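Local structure of extracellular solute-binding protein family 1 (Alicyclobacillus acidocaldarius subsp. acidocaldarius, 4OVJ) at residues 109-112 against 113-116; 199-202 against 203-207; 347-350 against 351-354; 387-390 against 391-395. The protein probably binds a solute outside the cell and delivers it to a membrane transporter for uptake. One frame throughout, in Å; residues are numbered along the deposited sequence.

Contact 1: residues 109-112 against 113-116; sequences GINI and STIS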
ATOM      1  N   GLY A 109     -17.478 -13.200 -15.976  1.00 14.56           N
ATOM      2  CA  GLY A 109     -16.392 -14.142 -15.726  1.00 15.14           C
ATOM      3  C   GLY A 109     -15.428 -13.812 -14.604  1.00 14.57           C
ATOM      4  O   GLY A 109     -14.519 -14.598 -14.332  1.00 16.75           O
ATOM      5  N   ILE A 110     -15.602 -12.670 -13.950  1.00 13.28           N
ATOM      6  CA  ILE A 110     -14.689 -12.274 -12.871  1.00 12.04           C
ATOM      7  C   ILE A 110     -15.407 -12.331 -11.528  1.00 11.57           C
ATOM      8  O   ILE A 110     -16.429 -11.670 -11.315  1.00 12.85           O
ATOM      9  CB  ILE A 110     -14.085 -10.871 -13.091  1.00 12.52           C
ATOM     10  CG1 ILE A 110     -13.428 -10.780 -14.478  1.00 14.76           C
ATOM     11  CG2 ILE A 110     -13.024 -10.592 -12.034  1.00 12.61           C
ATOM     12  CD1 ILE A 110     -12.859  -9.414 -14.817  1.00 15.56           C
ATOM     13  N   ASN A 111     -14.878 -13.144 -10.625  1.00 11.83           N
ATOM     14  CA  ASN A 111     -15.450 -13.275  -9.298  1.00 12.21           C
ATOM     15  C   ASN A 111     -14.840 -12.207  -8.398  1.00 12.56           C
ATOM     16  O   ASN A 111     -13.706 -12.338  -7.958  1.00 12.96           O
ATOM     17  CB  ASN A 111     -15.179 -14.676  -8.745  1.00 14.07           C
ATOM     18  CG  ASN A 111     -15.710 -14.860  -7.345  1.00 16.72           C
ATOM     19  OD1 ASN A 111     -16.471 -14.034  -6.842  1.00 17.44           O
ATOM     20  ND2 ASN A 111     -15.300 -15.950  -6.697  1.00 20.87           N
ATOM     21  N   ILE A 112     -15.602 -11.148  -8.139  1.00 13.46           N
ATOM     22  CA  ILE A 112     -15.147 -10.072  -7.276  1.00 13.83           C
ATOM     23  C   ILE A 112     -15.693 -10.185  -5.861  1.00 14.25           C
ATOM     24  O   ILE A 112     -15.447  -9.303  -5.049  1.00 15.35           O
ATOM     25  CB  ILE A 112     -15.467  -8.684  -7.855  1.00 15.85           C
ATOM     26  CG1 ILE A 112     -16.992  -8.509  -8.036  1.00 19.17           C
ATOM     27  CG2 ILE A 112     -14.664  -8.492  -9.130  1.00 17.25           C
ATOM     28  CD1 ILE A 112     -17.442  -7.080  -8.188  1.00 24.58           C
ATOM     29  N   SER A 113     -16.379 -11.289  -5.558  1.00 13.62           N
ATOM     30  CA  SER A 113     -16.915 -11.528  -4.210  1.00 15.36           C
ATOM     31  C   SER A 113     -15.802 -11.745  -3.179  1.00 13.92           C
ATOM     32  O   SER A 113     -16.037 -11.637  -1.970  1.00 16.22           O
ATOM     33  CB  SER A 113     -17.880 -12.726  -4.219  1.00 16.03           C
ATOM     34  OG  SER A 113     -17.179 -13.962  -4.322  1.00 18.92           O
ATOM     35  N   THR A 114     -14.598 -12.025  -3.676  1.00 12.97           N
ATOM     36  CA  THR A 114     -13.410 -12.280  -2.874  1.00 11.49           C
ATOM     37  C   THR A 114     -12.602 -11.010  -2.606  1.00 10.99           C
ATOM     38  O   THR A 114     -11.565 -11.064  -1.943  1.00 11.45           O
ATOM     39  CB  THR A 114     -12.487 -13.262  -3.620  1.00 12.12           C
ATOM     40  OG1 THR A 114     -12.244 -12.759  -4.948  1.00 12.10           O
ATOM     41  CG2 THR A 114     -13.122 -14.663  -3.696  1.00 13.07           C
ATOM     42  N   ILE A 115     -13.066  -9.880  -3.131  1.00 10.66           N
ATOM     43  CA  ILE A 115     -12.333  -8.621  -3.066  1.00 11.44           C
ATOM     44  C   ILE A 115     -13.194  -7.621  -2.305  1.00 11.51           C
ATOM     45  O   ILE A 115     -14.397  -7.579  -2.498  1.00 12.98           O
ATOM     46  CB  ILE A 115     -12.018  -8.103  -4.493  1.00 11.55           C
ATOM     47  CG1 ILE A 115     -11.181  -9.150  -5.235  1.00 13.33           C
ATOM     48  CG2 ILE A 115     -11.297  -6.767  -4.438  1.00 13.06           C
ATOM     49  CD1 ILE A 115     -10.863  -8.813  -6.675  1.00 15.44           C
ATOM     50  N   SER A 116     -12.575  -6.821  -1.442  0.50 11.89           N
ATOM     51  CA  SER A 116     -13.320  -5.845  -0.665  0.50 13.39           C
ATOM     52  C   SER A 116     -13.827  -4.718  -1.543  0.50 11.96           C
ATOM     53  O   SER A 116     -13.126  -4.269  -2.450  0.50 11.00           O
ATOM     54  CB  SER A 116     -12.462  -5.269   0.451  0.50 15.71           C
ATOM     55  OG  SER A 116     -12.632  -6.038   1.619  0.50 20.27           O
TER
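The carboxamide of Asn111 is the flat group here, and Ser113 meets its oxygen in two different ways. The hydroxyl OG comes in the carbonyl plane, on a lone pair of OD1, and gives a hydrogen bond of 2.6 Å (Ser113 OG to Asn111 OD1). The backbone amide comes instead from above that plane, 39° out of it, with Ser113 N 3.0 Å from Asn111 OD1. This second bond closes an Asx turn, which runs directly into a type I beta turn from Ile112 to Ile115. At the nitrogen end of the amide, Asn111 ND2 has the methyl CG2 of Thr114 at 3.9 Å, the two side chains crossing at about a right angle. The chi1 of 178° turns the Asn111 amide toward Ser113, opposite its own N, and the two donors on OD1 hold the amide's rotation. The Thr114 hydroxyl turns to another partner, Asn319 OD1 on helix 307-319, whose ND2 binds the carbonyl oxygen of Asn111. Ile110 and Ile115 both pack on Ile132, fastening this surface loop to strand 128-144. The beta turn itself is closed by Ile115 N, 3.1 Å from Ile112 O, at an N-H...O angle of 156°.

Contact 2: residues 199-202 against 203-207; sequences LYNA and SGTKL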
ATOM      1  N   LEU A 199      -4.132  14.653   2.158  1.00  9.80           N
ATOM      2  CA  LEU A 199      -2.901  15.334   1.766  1.00  9.22           C
ATOM      3  C   LEU A 199      -3.198  16.398   0.709  1.00 10.06           C
ATOM      4  O   LEU A 199      -2.700  17.517   0.800  1.00  9.58           O
ATOM      5  CB  LEU A 199      -1.856  14.352   1.243  1.00  8.90           C
ATOM      6  CG  LEU A 199      -1.357  13.340   2.289  1.00  9.13           C
ATOM      7  CD1 LEU A 199      -0.335  12.396   1.677  1.00  9.75           C
ATOM      8  CD2 LEU A 199      -0.788  14.038   3.508  1.00  9.29           C
ATOM      9  N   TYR A 200      -3.999  16.036  -0.289  1.00 10.49           N
ATOM     10  CA  TYR A 200      -4.348  16.953  -1.381  1.00 10.64           C
ATOM     11  C   TYR A 200      -5.842  17.074  -1.529  1.00 11.80           C
ATOM     12  O   TYR A 200      -6.593  16.189  -1.138  1.00 10.70           O
ATOM     13  CB  TYR A 200      -3.779  16.458  -2.707  1.00 10.67           C
ATOM     14  CG  TYR A 200      -2.299  16.228  -2.688  1.00 10.22           C
ATOM     15  CD1 TYR A 200      -1.424  17.284  -2.814  1.00 11.99           C
ATOM     16  CD2 TYR A 200      -1.768  14.947  -2.520  1.00 10.62           C
ATOM     17  CE1 TYR A 200      -0.060  17.091  -2.792  1.00 12.90           C
ATOM     18  CE2 TYR A 200      -0.401  14.745  -2.493  1.00 12.40           C
ATOM     19  CZ  TYR A 200       0.449  15.825  -2.633  1.00 12.83           C
ATOM     20  OH  TYR A 200       1.810  15.655  -2.612  1.00 16.17           O
ATOM     21  N   ASN A 201      -6.290  18.166  -2.122  1.00 13.67           N
ATOM     22  CA  ASN A 201      -7.658  18.178  -2.604  1.00 15.84           C
ATOM     23  C   ASN A 201      -7.767  17.211  -3.807  1.00 17.59           C
ATOM     24  O   ASN A 201      -6.755  16.676  -4.301  1.00 16.76           O
ATOM     25  CB  ASN A 201      -8.160  19.608  -2.875  1.00 17.28           C
ATOM     26  CG  ASN A 201      -7.454  20.283  -4.031  1.00 19.33           C
ATOM     27  OD1 ASN A 201      -6.595  19.701  -4.681  1.00 17.09           O
ATOM     28  ND2 ASN A 201      -7.837  21.531  -4.303  1.00 21.05           N
ATOM     29  N   ALA A 202      -8.987  16.938  -4.245  1.00 22.30           N
ATOM     30  CA  ALA A 202      -9.224  15.869  -5.226  1.00 24.91           C
ATOM     31  C   ALA A 202      -8.471  16.057  -6.554  1.00 27.85           C
ATOM     32  O   ALA A 202      -8.024  15.079  -7.162  1.00 29.69           O
ATOM     33  CB  ALA A 202     -10.715  15.721  -5.483  1.00 30.03           C
ATOM     34  N   SER A 203      -8.315  17.313  -6.971  1.00 27.32           N
ATOM     35  CA  SER A 203      -7.653  17.666  -8.233  1.00 32.10           C
ATOM     36  C   SER A 203      -6.133  17.842  -8.092  1.00 29.42           C
ATOM     37  O   SER A 203      -5.416  17.969  -9.089  1.00 30.92           O
ATOM     38  CB  SER A 203      -8.276  18.950  -8.789  1.00 37.41           C
ATOM     39  OG  SER A 203      -8.511  19.905  -7.763  1.00 41.24           O
ATOM     40  N   GLY A 204      -5.647  17.850  -6.856  1.00 24.11           N
ATOM     41  CA  GLY A 204      -4.239  18.071  -6.589  1.00 23.01           C
ATOM     42  C   GLY A 204      -3.792  19.502  -6.856  1.00 23.40           C
ATOM     43  O   GLY A 204      -2.618  19.724  -7.141  1.00 26.63           O
ATOM     44  N   THR A 205      -4.710  20.469  -6.745  1.00 23.35           N
ATOM     45  CA  THR A 205      -4.375  21.886  -6.950  1.00 23.62           C
ATOM     46  C   THR A 205      -3.964  22.597  -5.660  1.00 22.42           C
ATOM     47  O   THR A 205      -3.393  23.690  -5.701  1.00 21.26           O
ATOM     48  CB  THR A 205      -5.539  22.682  -7.589  1.00 26.63           C
ATOM     49  OG1 THR A 205      -6.698  22.645  -6.740  1.00 24.16           O
ATOM     50  CG2 THR A 205      -5.881  22.116  -8.966  1.00 29.65           C
ATOM     51  N   LYS A 206      -4.273  21.992  -4.518  1.00 18.08           N
ATOM     52  CA  LYS A 206      -3.799  22.506  -3.241  1.00 16.94           C
ATOM     53  C   LYS A 206      -3.783  21.397  -2.200  1.00 14.58           C
ATOM     54  O   LYS A 206      -4.290  20.304  -2.440  1.00 14.97           O
ATOM     55  CB  LYS A 206      -4.639  23.685  -2.756  1.00 23.69           C
ATOM     56  CG  LYS A 206      -6.131  23.539  -2.881  1.00 28.73           C
ATOM     57  CD  LYS A 206      -6.877  24.766  -2.355  1.00 31.94           C
ATOM     58  CE  LYS A 206      -6.552  26.010  -3.166  1.00 37.47           C
ATOM     59  NZ  LYS A 206      -7.582  27.067  -2.984  1.00 43.32           N
ATOM     60  N   LEU A 207      -3.182  21.690  -1.057  1.00 13.62           N
ATOM     61  CA  LEU A 207      -3.181  20.749   0.050  1.00 13.06           C
ATOM     62  C   LEU A 207      -4.607  20.597   0.539  1.00 13.23           C
ATOM     63  O   LEU A 207      -5.400  21.536   0.468  1.00 15.85           O
ATOM     64  CB  LEU A 207      -2.274  21.234   1.171  1.00 14.74           C
ATOM     65  CG  LEU A 207      -0.790  21.347   0.806  1.00 15.33           C
ATOM     66  CD1 LEU A 207      -0.021  21.897   1.986  1.00 16.53           C
ATOM     67  CD2 LEU A 207      -0.217  20.001   0.390  1.00 15.75           C
TER
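Asn201 and Thr205 set their side chains at about a right angle, and the Asn201 amide uses both of its ends on the 203-207 segment. Asn201 ND2 donates to Thr205 OG1 at 2.9 Å, with the hydroxyl practically in the amide plane. On the oxygen side, Thr205 N lies in the carbonyl plane, on a lone pair, 2.9 Å from Asn201 OD1. Lys206 N reaches Asn201 OD1 from above the plane, at 3.3 Å. The amide is folded back over the turn because chi1 of 67° puts CG between the backbone N and the carbonyl carbon; Lys206 CG stands over the amide's face at ND2, on the side from which Lys206 N comes. The chain itself reverses through a type I turn from Asn201 to Gly204, and Asn201 N bonds to Lys206 O at 2.9 Å and a nearly straight 170°. Beyond, Tyr200 and Leu207 form a non-hydrogen-bonded antiparallel pair with diverging side chains. Lys206 O lies at the Tyr200 ring edge, near its plane, while the hydroxyl goes to Asp377. Without the amide, as with an alanine here, the Thr205 and Lys206 N-H groups would probably lose their shared acceptor and the Thr205 hydroxyl this donor. The chemistry thus implies a reversal held by polar bonds at its exposed end, with buried Tyr200 and Leu207 packing on helix 398-414 at its base.

Contact 3: residues 347-350 against 351-354; sequences GTSA and PEKA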
ATOM      1  N   GLY A 347       1.592 -22.929   2.233  1.00 32.18           N
ATOM      2  CA  GLY A 347       2.369 -22.103   1.313  1.00 32.70           C
ATOM      3  C   GLY A 347       2.801 -20.753   1.861  1.00 32.60           C
ATOM      4  O   GLY A 347       3.255 -19.901   1.096  1.00 35.73           O
ATOM      5  N   THR A 348       2.669 -20.556   3.175  1.00 30.18           N
ATOM      6  CA  THR A 348       3.120 -19.322   3.832  1.00 25.17           C
ATOM      7  C   THR A 348       3.917 -19.601   5.107  1.00 22.59           C
ATOM      8  O   THR A 348       3.617 -20.536   5.841  1.00 25.80           O
ATOM      9  CB  THR A 348       1.934 -18.422   4.234  1.00 26.68           C
ATOM     10  OG1 THR A 348       0.966 -19.191   4.952  1.00 24.92           O
ATOM     11  CG2 THR A 348       1.288 -17.798   3.015  1.00 28.30           C
ATOM     12  N   SER A 349       4.921 -18.763   5.354  1.00 20.63           N
ATOM     13  CA  SER A 349       5.658 -18.742   6.621  1.00 20.88           C
ATOM     14  C   SER A 349       4.823 -18.109   7.732  1.00 20.31           C
ATOM     15  O   SER A 349       3.781 -17.511   7.466  1.00 18.96           O
ATOM     16  CB  SER A 349       6.919 -17.914   6.455  1.00 22.51           C
ATOM     17  OG  SER A 349       6.573 -16.548   6.229  1.00 22.61           O
ATOM     18  N   ALA A 350       5.295 -18.199   8.975  1.00 20.65           N
ATOM     19  CA  ALA A 350       4.583 -17.584  10.101  1.00 19.57           C
ATOM     20  C   ALA A 350       4.379 -16.064   9.941  1.00 17.36           C
ATOM     21  O   ALA A 350       3.281 -15.572  10.174  1.00 16.66           O
ATOM     22  CB  ALA A 350       5.270 -17.905  11.437  1.00 23.18           C
ATOM     23  N   PRO A 351       5.429 -15.315   9.551  1.00 17.41           N
ATOM     24  CA  PRO A 351       5.200 -13.874   9.367  1.00 16.64           C
ATOM     25  C   PRO A 351       4.220 -13.561   8.232  1.00 15.35           C
ATOM     26  O   PRO A 351       3.435 -12.613   8.349  1.00 14.93           O
ATOM     27  CB  PRO A 351       6.596 -13.306   9.070  1.00 18.70           C
ATOM     28  CG  PRO A 351       7.561 -14.364   9.463  1.00 19.81           C
ATOM     29  CD  PRO A 351       6.855 -15.679   9.485  1.00 19.36           C
ATOM     30  N   GLU A 352       4.258 -14.344   7.154  1.00 15.70           N
ATOM     31  CA  GLU A 352       3.303 -14.180   6.058  1.00 16.38           C
ATOM     32  C   GLU A 352       1.866 -14.445   6.538  1.00 14.97           C
ATOM     33  O   GLU A 352       0.962 -13.686   6.219  1.00 14.78           O
ATOM     34  CB  GLU A 352       3.674 -15.073   4.867  1.00 18.16           C
ATOM     35  CG  GLU A 352       5.008 -14.679   4.238  1.00 20.34           C
ATOM     36  CD  GLU A 352       5.544 -15.658   3.200  1.00 22.56           C
ATOM     37  OE1 GLU A 352       5.158 -16.841   3.193  1.00 24.37           O
ATOM     38  OE2 GLU A 352       6.387 -15.234   2.381  1.00 26.26           O
ATOM     39  N   LYS A 353       1.665 -15.513   7.306  0.50 15.61           N
ATOM     40  CA  LYS A 353       0.349 -15.807   7.878  0.50 16.56           C
ATOM     41  C   LYS A 353      -0.158 -14.628   8.705  0.50 15.39           C
ATOM     42  O   LYS A 353      -1.321 -14.237   8.597  0.50 15.06           O
ATOM     43  CB  LYS A 353       0.395 -17.064   8.755  0.50 19.00           C
ATOM     44  CG  LYS A 353       0.622 -18.360   7.993  0.50 22.04           C
ATOM     45  CD  LYS A 353       0.483 -19.574   8.905  0.50 26.22           C
ATOM     46  CE  LYS A 353       1.180 -20.797   8.325  0.50 30.02           C
ATOM     47  NZ  LYS A 353       0.724 -21.097   6.944  0.50 30.16           N
ATOM     48  N   ALA A 354       0.727 -14.059   9.521  1.00 14.85           N
ATOM     49  CA  ALA A 354       0.389 -12.913  10.355  1.00 13.89           C
ATOM     50  C   ALA A 354      -0.047 -11.727   9.502  1.00 11.80           C
ATOM     51  O   ALA A 354      -1.018 -11.063   9.831  1.00 11.21           O
ATOM     52  CB  ALA A 354       1.567 -12.520  11.233  1.00 16.73           C
TER
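Glu352 folds back over Ser349 at the start of helix 350-365, and the pair forms a capping box. From the helix, Glu352 CB comes 3.5 Å from Ser349 OG and also touches CB of Thr348. The next carbon, Glu352 CG, is closer still, 3.1 Å from Ser349 OG, since chi1 of -65° places it beside its own backbone N and therefore alongside the capping hydroxyl. Beyond CG the chain is extended, and Glu352 CD still lies 3.3 Å from Ser349 OG. At the tip Glu352 OE1 accepts from Ser349 N at 2.9 Å, an almost straight bond (164° at the hydrogen) that meets the carboxylate on its anti side, well out of its plane; Thr348 CA lies next to the same oxygen. OE2 points away from this bond. The return half of the box is weak: Glu352 N stands 3.3 Å from Ser349 OG, the acceptor. Ser349 O in turn takes the next amide, Lys353 N, at 2.9 Å. In one of its two conformers, and so less certainly, Lys353 brings NZ to the OG1 and O of Thr348 and to Met344 O. The negative carboxylate near the helix N-terminus is probably favoured by the helix dipole. Thr348 OG1 bonds to Leu343 O, tying the cap to the end of helix 337-345, while on helix 263-269 Pro351 rests on Gln268 and Glu352 on Val265.

Contact 4: residues 387-390 against 391-395; sequences MVQA and VQYGK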
HETATM    1  N   MSE A 387      11.020  19.145   6.752  1.00 14.83           N
HETATM    2  CA  MSE A 387      10.369  19.942   7.794  1.00 12.30           C
HETATM    3  C   MSE A 387      10.254  19.137   9.062  1.00 14.10           C
HETATM    4  O   MSE A 387      10.513  19.649  10.153  1.00 15.49           O
HETATM    5  CB  MSE A 387       9.012  20.434   7.323  1.00 15.24           C
HETATM    6  CG  MSE A 387       8.345  21.313   8.367  1.00 15.25           C
HETATM    7 SE   MSE A 387       7.225  20.217   9.582  0.70 13.71          SE
HETATM    8  CE  MSE A 387       5.866  19.756   8.282  1.00 14.60           C
ATOM      9  N   VAL A 388       9.858  17.877   8.938  1.00 13.38           N
ATOM     10  CA  VAL A 388       9.728  17.005  10.103  1.00 14.06           C
ATOM     11  C   VAL A 388      11.070  16.896  10.810  1.00 14.92           C
ATOM     12  O   VAL A 388      11.143  16.999  12.031  1.00 16.09           O
ATOM     13  CB  VAL A 388       9.203  15.607   9.714  1.00 14.72           C
ATOM     14  CG1 VAL A 388       9.426  14.598  10.836  1.00 17.26           C
ATOM     15  CG2 VAL A 388       7.729  15.704   9.357  1.00 15.47           C
ATOM     16  N   GLN A 389      12.130  16.700  10.033  0.50 15.37           N
ATOM     17  CA  GLN A 389      13.480  16.620  10.581  0.50 17.05           C
ATOM     18  C   GLN A 389      13.863  17.910  11.324  0.50 15.32           C
ATOM     19  O   GLN A 389      14.425  17.846  12.414  0.50 16.23           O
ATOM     20  CB  GLN A 389      14.477  16.302   9.460  0.50 20.59           C
ATOM     21  CG  GLN A 389      15.923  16.152   9.899  0.50 25.54           C
ATOM     22  CD  GLN A 389      16.826  15.740   8.750  0.50 33.84           C
ATOM     23  OE1 GLN A 389      16.441  15.822   7.582  0.50 41.31           O
ATOM     24  NE2 GLN A 389      18.028  15.289   9.073  0.50 37.41           N
ATOM     25  N   ALA A 390      13.537  19.071  10.748  1.00 15.17           N
ATOM     26  CA  ALA A 390      13.791  20.373  11.408  1.00 16.11           C
ATOM     27  C   ALA A 390      13.050  20.523  12.728  1.00 15.56           C
ATOM     28  O   ALA A 390      13.597  21.034  13.699  1.00 17.16           O
ATOM     29  CB  ALA A 390      13.435  21.531  10.482  1.00 17.52           C
ATOM     30  N   VAL A 391      11.803  20.055  12.763  1.00 15.24           N
ATOM     31  CA  VAL A 391      11.022  20.061  13.982  1.00 13.90           C
ATOM     32  C   VAL A 391      11.625  19.091  15.010  1.00 14.09           C
ATOM     33  O   VAL A 391      11.727  19.433  16.177  1.00 16.11           O
ATOM     34  CB  VAL A 391       9.543  19.723  13.696  1.00 14.24           C
ATOM     35  CG1 VAL A 391       8.759  19.549  14.988  1.00 15.10           C
ATOM     36  CG2 VAL A 391       8.927  20.821  12.842  1.00 15.24           C
ATOM     37  N   GLN A 392      12.026  17.901  14.566  1.00 14.67           N
ATOM     38  CA  GLN A 392      12.615  16.881  15.458  1.00 15.14           C
ATOM     39  C   GLN A 392      13.932  17.354  16.050  1.00 17.00           C
ATOM     40  O   GLN A 392      14.272  17.026  17.184  1.00 20.98           O
ATOM     41  CB  GLN A 392      12.849  15.578  14.702  1.00 16.85           C
ATOM     42  CG  GLN A 392      11.594  14.791  14.390  1.00 16.29           C
ATOM     43  CD  GLN A 392      11.792  13.701  13.345  1.00 17.53           C
ATOM     44  OE1 GLN A 392      12.776  13.691  12.590  1.00 19.45           O
ATOM     45  NE2 GLN A 392      10.838  12.781  13.279  1.00 16.94           N
ATOM     46  N   TYR A 393      14.677  18.120  15.264  1.00 16.76           N
ATOM     47  CA  TYR A 393      15.945  18.693  15.709  1.00 18.58           C
ATOM     48  C   TYR A 393      15.764  19.907  16.623  1.00 20.86           C
ATOM     49  O   TYR A 393      16.721  20.352  17.250  1.00 26.48           O
ATOM     50  CB  TYR A 393      16.763  19.143  14.500  1.00 18.56           C
ATOM     51  CG  TYR A 393      17.508  18.086  13.725  1.00 19.87           C
ATOM     52  CD1 TYR A 393      17.777  16.822  14.250  1.00 20.97           C
ATOM     53  CD2 TYR A 393      18.010  18.387  12.470  1.00 22.60           C
ATOM     54  CE1 TYR A 393      18.511  15.894  13.525  1.00 23.46           C
ATOM     55  CE2 TYR A 393      18.737  17.470  11.739  1.00 24.44           C
ATOM     56  CZ  TYR A 393      18.987  16.225  12.273  1.00 25.05           C
ATOM     57  OH  TYR A 393      19.707  15.321  11.542  1.00 27.99           O
ATOM     58  N   GLY A 394      14.558  20.460  16.678  1.00 23.13           N
ATOM     59  CA  GLY A 394      14.284  21.635  17.490  1.00 23.61           C
ATOM     60  C   GLY A 394      14.685  22.923  16.799  1.00 25.30           C
ATOM     61  O   GLY A 394      14.779  23.968  17.439  1.00 26.10           O
ATOM     62  N   LYS A 395      14.916  22.857  15.492  1.00 26.23           N
ATOM     63  CA  LYS A 395      15.283  24.039  14.720  1.00 27.66           C
ATOM     64  C   LYS A 395      14.089  24.947  14.458  1.00 28.63           C
ATOM     65  O   LYS A 395      14.254  26.146  14.297  1.00 32.11           O
ATOM     66  CB  LYS A 395      15.943  23.632  13.406  1.00 24.95           C
ATOM     67  CG  LYS A 395      17.370  23.123  13.580  1.00 34.66           C
ATOM     68  CD  LYS A 395      18.024  22.832  12.235  1.00 41.13           C
ATOM     69  CE  LYS A 395      19.540  22.874  12.320  1.00 45.26           C
ATOM     70  NZ  LYS A 395      20.083  21.743  13.121  1.00 47.94           N
TER
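Met387, present as selenomethionine, and Val391 lie side by side on the buried flank, with Met387 SE 3.7 Å from Val391 CG2. Met387 packs on Leu214 and Leu218 of helix 211-226 and on Phe405 of helix 398-414, and Val391 touches Arg225 and Pro398. On the same turn the Gln392 amide is laid against Val388, Gln392 NE2 being 3.4 Å from Val388 CG1, and it reaches weakly to Asp181 and Glu183. The helix then stops in a Schellman motif: Gly394 N, at a positive phi of 82°, bonds to Val391 O at 3.1 Å, and Lys395 N returns to Ala390 O at 2.9 Å. Gln389 and Tyr393 both touch Ser237, and Tyr393 also Thr234. In one of two conformers, Gln389 turns CG opposite its N (chi1 -178°) and runs extended alongside Tyr393, making a CH-pi contact over one face, offset toward the ring's rim. In this conformer the amide, tilted 53° to the ring, donates through Gln389 NE2 to Tyr393 OH at 3.0 Å. A serine in place of Tyr393 would probably cost this conformer of Gln389 its acceptor and its aromatic face. The loose side belongs to exposed Gly394 and Lys395, whose chain starts with Lys395 CB 3.5 Å from Ala390 O, then leads away.

None of the four sites is wholly core. Contacts 1 and 3 are surface features, and contacts 2 and 4 are partly buried. Contacts 1 and 3 lie at the two ends of helix 337-345: Thr114 meets Ser337 at its start, whereas contact 3 follows its last turn. Contacts 2 and 4, with nearest atoms about 9 Å apart, share helix 398-414 as a packing surface. Chemistry follows place. Asparagine amides bridge the turns through hydrogen bonds in contacts 1 and 2, a capping box opens a helix in contact 3, and contact 4 ends one with backbone bonds beside apolar packing. Contacts 2 and 3 lie on opposite sides of the chain's centre, as do contacts 1 and 4.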